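Local structure of paenibacillus xanthan lyase (Paenibacillus, 6F2P) at residues Leu536-Met542 with Val569-Ala575; Met542-Ile548 with Tyr561-Ala567; Ile762-Tyr768 with Leu811-Gln815. The protein cleaves the polysaccharide xanthan as a calcium-binding, multidomain lyase, probably by the beta-elimination chemistry of polysaccharide lyase family 8. One frame throughout, in Å; residues are numbered along the deposited sequence.

Contact 1 of 3, residues Leu536-Met542 with Val569-Ala575; sequences LGWSETM and VKGLREA
Val-569 and Met-542 form a hydrogen-bonded antiparallel pair, with Val-569 N to Met-542 O and Met-542 N to Val-569 O both at 2.9 Å. On the same face the thioether of Met-542, bent at its last torsion (chi3 -71°), brings CE to 4.1 Å from Val-569 CB. Lys-570 runs alongside Thr-541 on the other face, its extended chain placing CE 3.6 Å from Thr-541 OG1 before NZ salt-bridges Asp-605. Gly-571 donates its N to Glu-540 O (2.8 Å) almost in line with the carbonyl. Having no side chain, it lets the six-membered ring of Trp-538 settle against its backbone, where Trp-538 CZ3 lies 3.6 Å from Gly-571 C. Met-542 SD meets that indole at its edge, in plane. Leu-572 pairs with Ser-539 and rests CD1 3.9 Å from Ser-539 CB. Gly-537 and Trp-538 both face Arg-573, a G1 beta bulge: Arg-573 O accepts from Gly-537 N at 2.7 Å, while Arg-573 N donates to Trp-538 O at 2.8 Å. The guanidinium, turned 66° from the indole plane, is held by the carbonyls of Gly-521 and Asn-523. Ala-575 CB touches Leu-536 CD1. Strand 539-543 edges a five-stranded antiparallel sheet of the family 8 super-sandwich domain; strand 595-607 flanks strand 566-578 on its other side, and strand 525-527 of another sheet packs on Trp-538, Met-542 and Arg-573.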
loop_
_atom_site.group_PDB
_atom_site.type_symbol
_atom_site.label_atom_id
_atom_site.label_comp_id
_atom_site.label_asym_id
_atom_site.label_seq_id
_atom_site.Cartn_x
_atom_site.Cartn_y
_atom_site.Cartn_z
ATOM N N LEU A 536 -15.011 -9.000 -38.249
ATOM C CA LEU A 536 -13.952 -8.023 -38.024
ATOM C C LEU A 536 -14.272 -6.726 -38.746
ATOM O O LEU A 536 -14.764 -6.741 -39.866
ATOM C CB LEU A 536 -12.616 -8.574 -38.511
ATOM C CG LEU A 536 -12.185 -9.846 -37.792
ATOM C CD1 LEU A 536 -11.035 -10.499 -38.525
ATOM C CD2 LEU A 536 -11.778 -9.497 -36.381
ATOM N N GLY A 537 -13.989 -5.605 -38.096
ATOM C CA GLY A 537 -14.316 -4.304 -38.639
ATOM C C GLY A 537 -15.486 -3.684 -37.905
ATOM O O GLY A 537 -15.674 -2.462 -37.951
ATOM N N TRP A 538 -16.267 -4.527 -37.224
ATOM C CA TRP A 538 -17.433 -4.080 -36.452
ATOM C C TRP A 538 -17.123 -2.961 -35.465
ATOM O O TRP A 538 -16.141 -3.022 -34.721
ATOM C CB TRP A 538 -18.068 -5.235 -35.696
ATOM C CG TRP A 538 -19.226 -4.800 -34.850
ATOM C CD1 TRP A 538 -20.521 -4.627 -35.255
ATOM C CD2 TRP A 538 -19.198 -4.483 -33.456
ATOM N NE1 TRP A 538 -21.298 -4.218 -34.197
ATOM C CE2 TRP A 538 -20.508 -4.125 -33.081
ATOM C CE3 TRP A 538 -18.191 -4.469 -32.486
ATOM C CZ2 TRP A 538 -20.836 -3.759 -31.779
ATOM C CZ3 TRP A 538 -18.520 -4.104 -31.195
ATOM C CH2 TRP A 538 -19.831 -3.754 -30.853
ATOM N N SER A 539 -17.987 -1.951 -35.458
ATOM C CA SER A 539 -17.768 -0.749 -34.669
ATOM C C SER A 539 -19.076 0.024 -34.477
ATOM O O SER A 539 -19.760 0.363 -35.452
ATOM C CB SER A 539 -16.731 0.134 -35.350
ATOM O OG SER A 539 -16.488 1.306 -34.598
ATOM N N GLU A 540 -19.408 0.300 -33.217
ATOM C CA GLU A 540 -20.652 0.970 -32.854
ATOM C C GLU A 540 -20.452 1.830 -31.618
ATOM O O GLU A 540 -19.618 1.511 -30.774
ATOM C CB GLU A 540 -21.729 -0.060 -32.509
ATOM C CG GLU A 540 -22.193 -0.957 -33.644
ATOM C CD GLU A 540 -23.371 -1.817 -33.223
ATOM O OE1 GLU A 540 -23.846 -2.650 -34.029
ATOM O OE2 GLU A 540 -23.823 -1.652 -32.070
ATOM N N THR A 541 -21.220 2.911 -31.509
ATOM C CA THR A 541 -21.408 3.581 -30.226
ATOM C C THR A 541 -22.755 3.146 -29.656
ATOM O O THR A 541 -23.790 3.686 -30.035
ATOM C CB THR A 541 -21.373 5.106 -30.361
ATOM O OG1 THR A 541 -20.091 5.511 -30.846
ATOM C CG2 THR A 541 -21.577 5.742 -29.032
ATOM N N MET A 542 -22.729 2.160 -28.759
ATOM C CA MET A 542 -23.940 1.494 -28.266
ATOM C C MET A 542 -24.582 2.169 -27.052
ATOM O O MET A 542 -24.101 2.014 -25.927
ATOM C CB MET A 542 -23.611 0.057 -27.883
ATOM C CG MET A 542 -22.864 -0.704 -28.929
ATOM S SD MET A 542 -22.416 -2.343 -28.330
ATOM C CE MET A 542 -21.133 -1.925 -27.135
ATOM N N VAL A 569 -21.742 2.781 -24.353
ATOM C CA VAL A 569 -20.504 2.020 -24.510
ATOM C C VAL A 569 -20.075 1.884 -25.979
ATOM O O VAL A 569 -20.786 1.277 -26.780
ATOM C CB VAL A 569 -20.653 0.595 -23.936
ATOM C CG1 VAL A 569 -19.304 -0.119 -23.922
ATOM C CG2 VAL A 569 -21.269 0.639 -22.552
ATOM N N LYS A 570 -18.910 2.429 -26.323
ATOM C CA LYS A 570 -18.340 2.234 -27.661
ATOM C C LYS A 570 -17.697 0.857 -27.789
ATOM O O LYS A 570 -17.091 0.353 -26.844
ATOM C CB LYS A 570 -17.320 3.331 -27.989
ATOM C CG LYS A 570 -17.929 4.721 -28.011
ATOM C CD LYS A 570 -16.948 5.755 -28.516
ATOM C CE LYS A 570 -17.631 7.100 -28.699
ATOM N NZ LYS A 570 -16.748 8.075 -29.393
ATOM N N GLY A 571 -17.839 0.250 -28.962
ATOM C CA GLY A 571 -17.332 -1.090 -29.194
ATOM C C GLY A 571 -16.576 -1.197 -30.504
ATOM O O GLY A 571 -16.894 -0.505 -31.476
ATOM N N LEU A 572 -15.569 -2.065 -30.530
ATOM C CA LEU A 572 -14.761 -2.258 -31.724
ATOM C C LEU A 572 -14.203 -3.673 -31.770
ATOM O O LEU A 572 -13.474 -4.088 -30.868
ATOM C CB LEU A 572 -13.617 -1.250 -31.758
ATOM C CG LEU A 572 -12.589 -1.438 -32.884
ATOM C CD1 LEU A 572 -13.235 -1.327 -34.263
ATOM C CD2 LEU A 572 -11.452 -0.439 -32.766
ATOM N N ARG A 573 -14.562 -4.417 -32.813
ATOM C CA ARG A 573 -13.967 -5.720 -33.075
ATOM C C ARG A 573 -13.048 -5.607 -34.302
ATOM O O ARG A 573 -13.517 -5.409 -35.417
ATOM C CB ARG A 573 -15.059 -6.763 -33.305
ATOM C CG ARG A 573 -14.533 -8.165 -33.484
ATOM C CD ARG A 573 -15.593 -9.082 -34.040
ATOM N NE ARG A 573 -16.775 -9.121 -33.193
ATOM C CZ ARG A 573 -17.048 -10.098 -32.335
ATOM N NH1 ARG A 573 -16.212 -11.124 -32.214
ATOM N NH2 ARG A 573 -18.158 -10.049 -31.603
ATOM N N GLU A 574 -11.738 -5.695 -34.098
ATOM C CA GLU A 574 -10.813 -5.493 -35.207
ATOM C C GLU A 574 -9.622 -6.426 -35.123
ATOM O O GLU A 574 -9.345 -6.995 -34.063
ATOM C CB GLU A 574 -10.329 -4.044 -35.251
ATOM C CG GLU A 574 -9.552 -3.630 -34.024
ATOM C CD GLU A 574 -8.898 -2.281 -34.181
ATOM O OE1 GLU A 574 -8.124 -1.876 -33.288
ATOM O OE2 GLU A 574 -9.156 -1.623 -35.202
ATOM N N ALA A 575 -8.936 -6.587 -36.256
ATOM C CA ALA A 575 -7.663 -7.301 -36.311
ATOM C C ALA A 575 -6.553 -6.276 -36.186
ATOM O O ALA A 575 -6.621 -5.189 -36.773
ATOM C CB ALA A 575 -7.525 -8.071 -37.613
#

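Contact 2 of 3, residues Met542-Ile548 with Tyr561-Ala567; sequences MTGTNYI and YYFPGGA. With CA (calcium ion), chain I.
Phe-563 N donates to Asn-546 O at 2.8 Å, nearly straight at 166°, within the beta hairpin of strands 545-550 and 559-563; farther along it, Ile-548 and Tyr-561 exchange two backbone bonds. Toward the corner, Thr-545 O receives Ala-567 N at 2.9 Å, in the carbonyl plane and on a lone pair, and also takes a CA-H...O contact from Gly-566 CA. The pairing is returned by Thr-545 N, which donates to Ala-567 O. The hydroxyl of Thr-545 turns back along its own chain, donating from OG1 to Met-542 O at 2.6 Å from above that carbonyl plane and spanning the corner at Gly-544. Here strand 539-543 passes into strand 545-550, and the facing segment 561-567 turns its own corner through a type II beta turn from Phe-563 to Gly-566. With CG anti to the carbonyl carbon (chi1 -57°), the Phe-563 ring lies beside Thr-545 and meets Ile-548, whose CD1 comes 3.8 Å from Phe-563 CE1. Ile-548 CG2 packs 3.9 Å from Tyr-561 CD1. One water donates to both Asn-546 OD1 and Phe-563 O. Gly-565 O binds a calcium ion at 2.5 Å, and a water on that ion donates to Gly-566 O. The Asn-528 side chain bonds Gly-544 O, Asn-546 N and Tyr-547 N; backbone pairing and the side chains of Thr-545 and Asn-528 thus secure the bend together, with water and calcium on the Phe-563 to Gly-566 turn.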
loop_
_atom_site.group_PDB
_atom_site.type_symbol
_atom_site.label_atom_id
_atom_site.label_comp_id
_atom_site.label_asym_id
_atom_site.label_seq_id
_atom_site.Cartn_x
_atom_site.Cartn_y
_atom_site.Cartn_z
ATOM N N MET A 542 -22.729 2.160 -28.759
ATOM C CA MET A 542 -23.940 1.494 -28.266
ATOM C C MET A 542 -24.582 2.169 -27.052
ATOM O O MET A 542 -24.101 2.014 -25.927
ATOM C CB MET A 542 -23.611 0.057 -27.883
ATOM C CG MET A 542 -22.864 -0.704 -28.929
ATOM S SD MET A 542 -22.416 -2.343 -28.330
ATOM C CE MET A 542 -21.133 -1.925 -27.135
ATOM N N THR A 543 -25.682 2.886 -27.269
ATOM C CA THR A 543 -26.334 3.598 -26.170
ATOM C C THR A 543 -27.360 2.744 -25.430
ATOM O O THR A 543 -27.831 1.721 -25.941
ATOM C CB THR A 543 -26.996 4.909 -26.633
ATOM O OG1 THR A 543 -27.844 4.649 -27.759
ATOM C CG2 THR A 543 -25.938 5.927 -27.019
ATOM N N GLY A 544 -27.704 3.179 -24.220
ATOM C CA GLY A 544 -28.638 2.444 -23.390
ATOM C C GLY A 544 -28.181 1.019 -23.151
ATOM O O GLY A 544 -28.990 0.086 -23.102
ATOM N N THR A 545 -26.872 0.842 -23.008
ATOM C CA THR A 545 -26.334 -0.486 -22.767
ATOM C C THR A 545 -26.534 -0.877 -21.305
ATOM O O THR A 545 -26.110 -0.153 -20.394
ATOM C CB THR A 545 -24.849 -0.568 -23.129
ATOM O OG1 THR A 545 -24.650 -0.022 -24.439
ATOM C CG2 THR A 545 -24.379 -2.024 -23.097
ATOM N N ASN A 546 -27.182 -2.021 -21.092
ATOM C CA ASN A 546 -27.453 -2.508 -19.745
ATOM C C ASN A 546 -26.482 -3.603 -19.353
ATOM O O ASN A 546 -25.896 -3.594 -18.266
ATOM C CB ASN A 546 -28.880 -3.038 -19.651
ATOM C CG ASN A 546 -29.907 -1.965 -19.893
ATOM O OD1 ASN A 546 -29.718 -0.809 -19.500
ATOM N ND2 ASN A 546 -31.002 -2.332 -20.552
ATOM N N TYR A 547 -26.323 -4.561 -20.251
ATOM C CA TYR A 547 -25.364 -5.620 -20.031
ATOM C C TYR A 547 -24.766 -6.093 -21.350
ATOM O O TYR A 547 -25.292 -5.797 -22.423
ATOM C CB TYR A 547 -25.988 -6.778 -19.245
ATOM C CG TYR A 547 -27.323 -7.266 -19.768
ATOM C CD1 TYR A 547 -28.507 -6.621 -19.426
ATOM C CD2 TYR A 547 -27.403 -8.392 -20.581
ATOM C CE1 TYR A 547 -29.733 -7.075 -19.895
ATOM C CE2 TYR A 547 -28.616 -8.851 -21.052
ATOM C CZ TYR A 547 -29.781 -8.194 -20.706
ATOM O OH TYR A 547 -30.999 -8.654 -21.174
ATOM N N ILE A 548 -23.651 -6.809 -21.253
ATOM C CA ILE A 548 -22.931 -7.304 -22.409
ATOM C C ILE A 548 -22.380 -8.675 -22.039
ATOM O O ILE A 548 -21.956 -8.888 -20.901
ATOM C CB ILE A 548 -21.753 -6.363 -22.769
ATOM C CG1 ILE A 548 -22.259 -5.011 -23.264
ATOM C CG2 ILE A 548 -20.858 -6.978 -23.835
ATOM C CD1 ILE A 548 -21.157 -4.091 -23.743
ATOM N N TYR A 561 -20.551 -8.046 -18.480
ATOM C CA TYR A 561 -20.380 -6.651 -18.091
ATOM C C TYR A 561 -21.750 -6.051 -17.807
ATOM O O TYR A 561 -22.612 -6.009 -18.676
ATOM C CB TYR A 561 -19.688 -5.840 -19.187
ATOM C CG TYR A 561 -18.463 -6.495 -19.779
ATOM C CD1 TYR A 561 -18.583 -7.567 -20.661
ATOM C CD2 TYR A 561 -17.187 -6.028 -19.484
ATOM C CE1 TYR A 561 -17.476 -8.173 -21.209
ATOM C CE2 TYR A 561 -16.064 -6.629 -20.036
ATOM C CZ TYR A 561 -16.225 -7.705 -20.897
ATOM O OH TYR A 561 -15.147 -8.332 -21.458
ATOM N N TYR A 562 -21.956 -5.587 -16.586
ATOM C CA TYR A 562 -23.220 -4.980 -16.235
ATOM C C TYR A 562 -22.987 -3.489 -16.057
ATOM O O TYR A 562 -21.991 -3.078 -15.467
ATOM C CB TYR A 562 -23.796 -5.654 -14.984
ATOM C CG TYR A 562 -24.808 -4.838 -14.214
ATOM C CD1 TYR A 562 -25.961 -4.361 -14.822
ATOM C CD2 TYR A 562 -24.614 -4.563 -12.867
ATOM C CE1 TYR A 562 -26.876 -3.608 -14.118
ATOM C CE2 TYR A 562 -25.524 -3.819 -12.152
ATOM C CZ TYR A 562 -26.652 -3.341 -12.777
ATOM O OH TYR A 562 -27.558 -2.593 -12.050
ATOM N N PHE A 563 -23.883 -2.679 -16.609
ATOM C CA PHE A 563 -23.733 -1.231 -16.533
ATOM C C PHE A 563 -24.879 -0.580 -15.766
ATOM O O PHE A 563 -25.925 -0.283 -16.333
ATOM C CB PHE A 563 -23.563 -0.638 -17.935
ATOM C CG PHE A 563 -22.396 -1.218 -18.678
ATOM C CD1 PHE A 563 -22.534 -2.385 -19.420
ATOM C CD2 PHE A 563 -21.144 -0.631 -18.597
ATOM C CE1 PHE A 563 -21.447 -2.940 -20.089
ATOM C CE2 PHE A 563 -20.063 -1.180 -19.262
ATOM C CZ PHE A 563 -20.218 -2.336 -20.008
ATOM N N PRO A 564 -24.674 -0.363 -14.462
ATOM C CA PRO A 564 -25.693 0.214 -13.573
ATOM C C PRO A 564 -26.223 1.543 -14.106
ATOM O O PRO A 564 -25.459 2.503 -14.311
ATOM C CB PRO A 564 -24.934 0.430 -12.266
ATOM C CG PRO A 564 -23.825 -0.579 -12.311
ATOM C CD PRO A 564 -23.431 -0.704 -13.745
ATOM N N GLY A 565 -27.531 1.581 -14.347
ATOM C CA GLY A 565 -28.185 2.790 -14.811
ATOM C C GLY A 565 -28.147 2.906 -16.315
ATOM O O GLY A 565 -28.672 3.863 -16.885
ATOM N N GLY A 566 -27.529 1.917 -16.954
ATOM C CA GLY A 566 -27.269 1.970 -18.378
ATOM C C GLY A 566 -26.106 2.889 -18.719
ATOM O O GLY A 566 -25.847 3.859 -18.003
ATOM N N ALA A 567 -25.399 2.587 -19.811
ATOM C CA ALA A 567 -24.296 3.433 -20.272
ATOM C C ALA A 567 -24.164 3.468 -21.789
ATOM O O ALA A 567 -24.578 2.542 -22.494
ATOM C CB ALA A 567 -22.976 2.993 -19.646
HETATM CA CA CA I . -28.836 6.368 -16.788
HETATM O O HOH W 1 -28.521 -1.274 -16.881
HETATM O O HOH W 2 -27.325 6.341 -18.633
#

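Contact 3 of 3, residues Ile762-Tyr768 with Leu811-Gln815; sequences IPIPNPY and LDVTQ
Tyr-768 lies across Leu-811, and contact begins at its CB, 4.2 Å from Leu-811 CD2. With CG anti to the carbonyl carbon (chi1 -70°), the ring extends along strand 806-813. Leu-811 CD2 sits over one face as a CH-pi contact, 3.9 Å from the centroid of the Tyr-768 ring, and Tyr-768 CD2 approaches Leu-811 CG at 3.7 Å. Farther out, CE2 and CZ pass Asp-812 O, which lies in the ring plane at the edge. At the tip, Tyr-768 OH donates to Asp-812 O at 2.7 Å, from above the carbonyl plane. The opposite face of the ring has Pro-765 O above its centre. Pro-765 is the centre of an inverse gamma turn in the loop that follows strand 744-750 and leads into a beta-sandwich with bound calcium; strand 768-769 starts one of its sheets, and strand 806-813 belongs to the other. Pro-765 CD meets the hydroxyl and methyl ends of Thr-814, 3.9 Å from Thr-814 OG1, while Ile-764 CD1 packs 3.6 Å from Gln-815 N. At the far end of the loop, two side chains grip Ile-762 O from opposite faces of its plane: Thr-814 OG1 donates at 2.6 Å and Gln-815 NE2 at 2.8 Å, the latter nearly straight at 168°. A bend at chi2 (-63°) curls the Gln-815 amide back to this carbonyl. Lys-734, from strand 731-736 of the preceding sandwich, touches Ile-762 and Thr-814 and makes a salt bridge to Asp-812, which also bonds Tyr-705.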
loop_
_atom_site.group_PDB
_atom_site.type_symbol
_atom_site.label_atom_id
_atom_site.label_comp_id
_atom_site.label_asym_id
_atom_site.label_seq_id
_atom_site.Cartn_x
_atom_site.Cartn_y
_atom_site.Cartn_z
ATOM N N ILE A 762 -12.829 9.761 26.809
ATOM C CA ILE A 762 -11.377 9.862 26.780
ATOM C C ILE A 762 -10.975 11.313 26.968
ATOM O O ILE A 762 -11.104 12.119 26.049
ATOM C CB ILE A 762 -10.811 9.342 25.440
ATOM C CG1 ILE A 762 -11.193 7.876 25.231
ATOM C CG2 ILE A 762 -9.300 9.507 25.378
ATOM C CD1 ILE A 762 -10.633 7.290 23.951
ATOM N N PRO A 763 -10.488 11.661 28.167
ATOM C CA PRO A 763 -10.178 13.070 28.454
ATOM C C PRO A 763 -8.966 13.544 27.660
ATOM O O PRO A 763 -8.258 12.711 27.078
ATOM C CB PRO A 763 -9.875 13.059 29.952
ATOM C CG PRO A 763 -9.409 11.668 30.230
ATOM C CD PRO A 763 -10.157 10.769 29.293
ATOM N N ILE A 764 -8.744 14.855 27.618
ATOM C CA ILE A 764 -7.596 15.404 26.906
ATOM C C ILE A 764 -6.307 14.899 27.540
ATOM O O ILE A 764 -6.023 15.196 28.695
ATOM C CB ILE A 764 -7.601 16.935 26.938
ATOM C CG1 ILE A 764 -8.873 17.477 26.282
ATOM C CG2 ILE A 764 -6.366 17.481 26.270
ATOM C CD1 ILE A 764 -9.049 17.060 24.827
ATOM N N PRO A 765 -5.520 14.122 26.784
ATOM C CA PRO A 765 -4.311 13.481 27.319
ATOM C C PRO A 765 -3.201 14.465 27.696
ATOM O O PRO A 765 -2.099 14.368 27.163
ATOM C CB PRO A 765 -3.851 12.593 26.157
ATOM C CG PRO A 765 -4.388 13.251 24.952
ATOM C CD PRO A 765 -5.725 13.803 25.360
ATOM N N ASN A 766 -3.485 15.388 28.607
ATOM C CA ASN A 766 -2.486 16.349 29.066
ATOM C C ASN A 766 -1.489 15.713 30.024
ATOM O O ASN A 766 -1.876 14.922 30.881
ATOM C CB ASN A 766 -3.166 17.549 29.739
ATOM C CG ASN A 766 -3.752 18.531 28.733
ATOM O OD1 ASN A 766 -3.157 18.796 27.685
ATOM N ND2 ASN A 766 -4.922 19.077 29.051
ATOM N N PRO A 767 -0.194 16.040 29.868
ATOM C CA PRO A 767 0.313 16.890 28.784
ATOM C C PRO A 767 0.647 16.073 27.533
ATOM O O PRO A 767 0.870 14.863 27.627
ATOM C CB PRO A 767 1.593 17.474 29.382
ATOM C CG PRO A 767 2.095 16.389 30.271
ATOM C CD PRO A 767 0.870 15.681 30.827
ATOM N N TYR A 768 0.658 16.729 26.375
ATOM C CA TYR A 768 1.085 16.097 25.140
ATOM C C TYR A 768 2.601 16.234 25.084
ATOM O O TYR A 768 3.105 17.303 24.749
ATOM C CB TYR A 768 0.498 16.832 23.935
ATOM C CG TYR A 768 -0.998 16.707 23.723
ATOM C CD1 TYR A 768 -1.888 17.572 24.351
ATOM C CD2 TYR A 768 -1.515 15.761 22.852
ATOM C CE1 TYR A 768 -3.252 17.473 24.139
ATOM C CE2 TYR A 768 -2.872 15.655 22.634
ATOM C CZ TYR A 768 -3.734 16.512 23.281
ATOM O OH TYR A 768 -5.087 16.405 23.062
ATOM N N LEU A 811 -1.465 16.135 17.063
ATOM C CA LEU A 811 -2.000 15.881 18.392
ATOM C C LEU A 811 -3.415 15.334 18.280
ATOM O O LEU A 811 -4.218 15.818 17.476
ATOM C CB LEU A 811 -2.020 17.170 19.218
ATOM C CG LEU A 811 -0.719 17.749 19.791
ATOM C CD1 LEU A 811 0.297 18.108 18.699
ATOM C CD2 LEU A 811 -1.035 18.968 20.661
ATOM N N ASP A 812 -3.719 14.321 19.082
ATOM C CA ASP A 812 -5.070 13.782 19.136
ATOM C C ASP A 812 -5.914 14.561 20.154
ATOM O O ASP A 812 -5.772 14.373 21.363
ATOM C CB ASP A 812 -5.033 12.298 19.504
ATOM C CG ASP A 812 -6.382 11.622 19.343
ATOM O OD1 ASP A 812 -7.378 12.327 19.051
ATOM O OD2 ASP A 812 -6.447 10.384 19.518
ATOM N N VAL A 813 -6.784 15.440 19.661
ATOM C CA VAL A 813 -7.689 16.186 20.529
ATOM C C VAL A 813 -8.970 15.376 20.717
ATOM O O VAL A 813 -9.862 15.381 19.861
ATOM C CB VAL A 813 -8.011 17.575 19.948
ATOM C CG1 VAL A 813 -8.964 18.348 20.871
ATOM C CG2 VAL A 813 -6.722 18.356 19.711
ATOM N N THR A 814 -9.053 14.687 21.852
ATOM C CA THR A 814 -10.058 13.647 22.064
ATOM C C THR A 814 -11.433 14.152 22.482
ATOM O O THR A 814 -12.396 13.386 22.495
ATOM C CB THR A 814 -9.580 12.648 23.120
ATOM O OG1 THR A 814 -9.469 13.315 24.383
ATOM C CG2 THR A 814 -8.219 12.074 22.726
ATOM N N GLN A 815 -11.519 15.431 22.839
ATOM C CA GLN A 815 -12.787 16.040 23.241
ATOM C C GLN A 815 -12.950 17.377 22.544
ATOM O O GLN A 815 -12.125 18.274 22.720
ATOM C CB GLN A 815 -12.849 16.251 24.761
ATOM C CG GLN A 815 -12.779 14.973 25.570
ATOM C CD GLN A 815 -13.954 14.056 25.288
ATOM O OE1 GLN A 815 -15.042 14.511 24.935
ATOM N NE2 GLN A 815 -13.740 12.757 25.448
HETATM O O HOH W 3 -14.077 9.591 24.557
#

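In the fold
Contacts 1 and 2 are continuous: they share Met-542 and both use strands 539-543 and 566-578, with contact 2 nested inside the loop contact 1 closes. They meet where Val-569 CG2 packs 3.8 Å from Thr-545 CB. Both are partly buried in the super-sandwich domain, but contact 1 is antiparallel edge-strand pairing that ends in a bulge, whereas in contact 2 both segments turn between the five- and nine-stranded sheets, with water and calcium at the turn of the second. Contact 3 lies on the opposite side of the chain's centre from contact 1, their centres about 61 Å apart. Also partly buried, it joins a proline-rich loop to a strand through side-chain donors to backbone carbonyls.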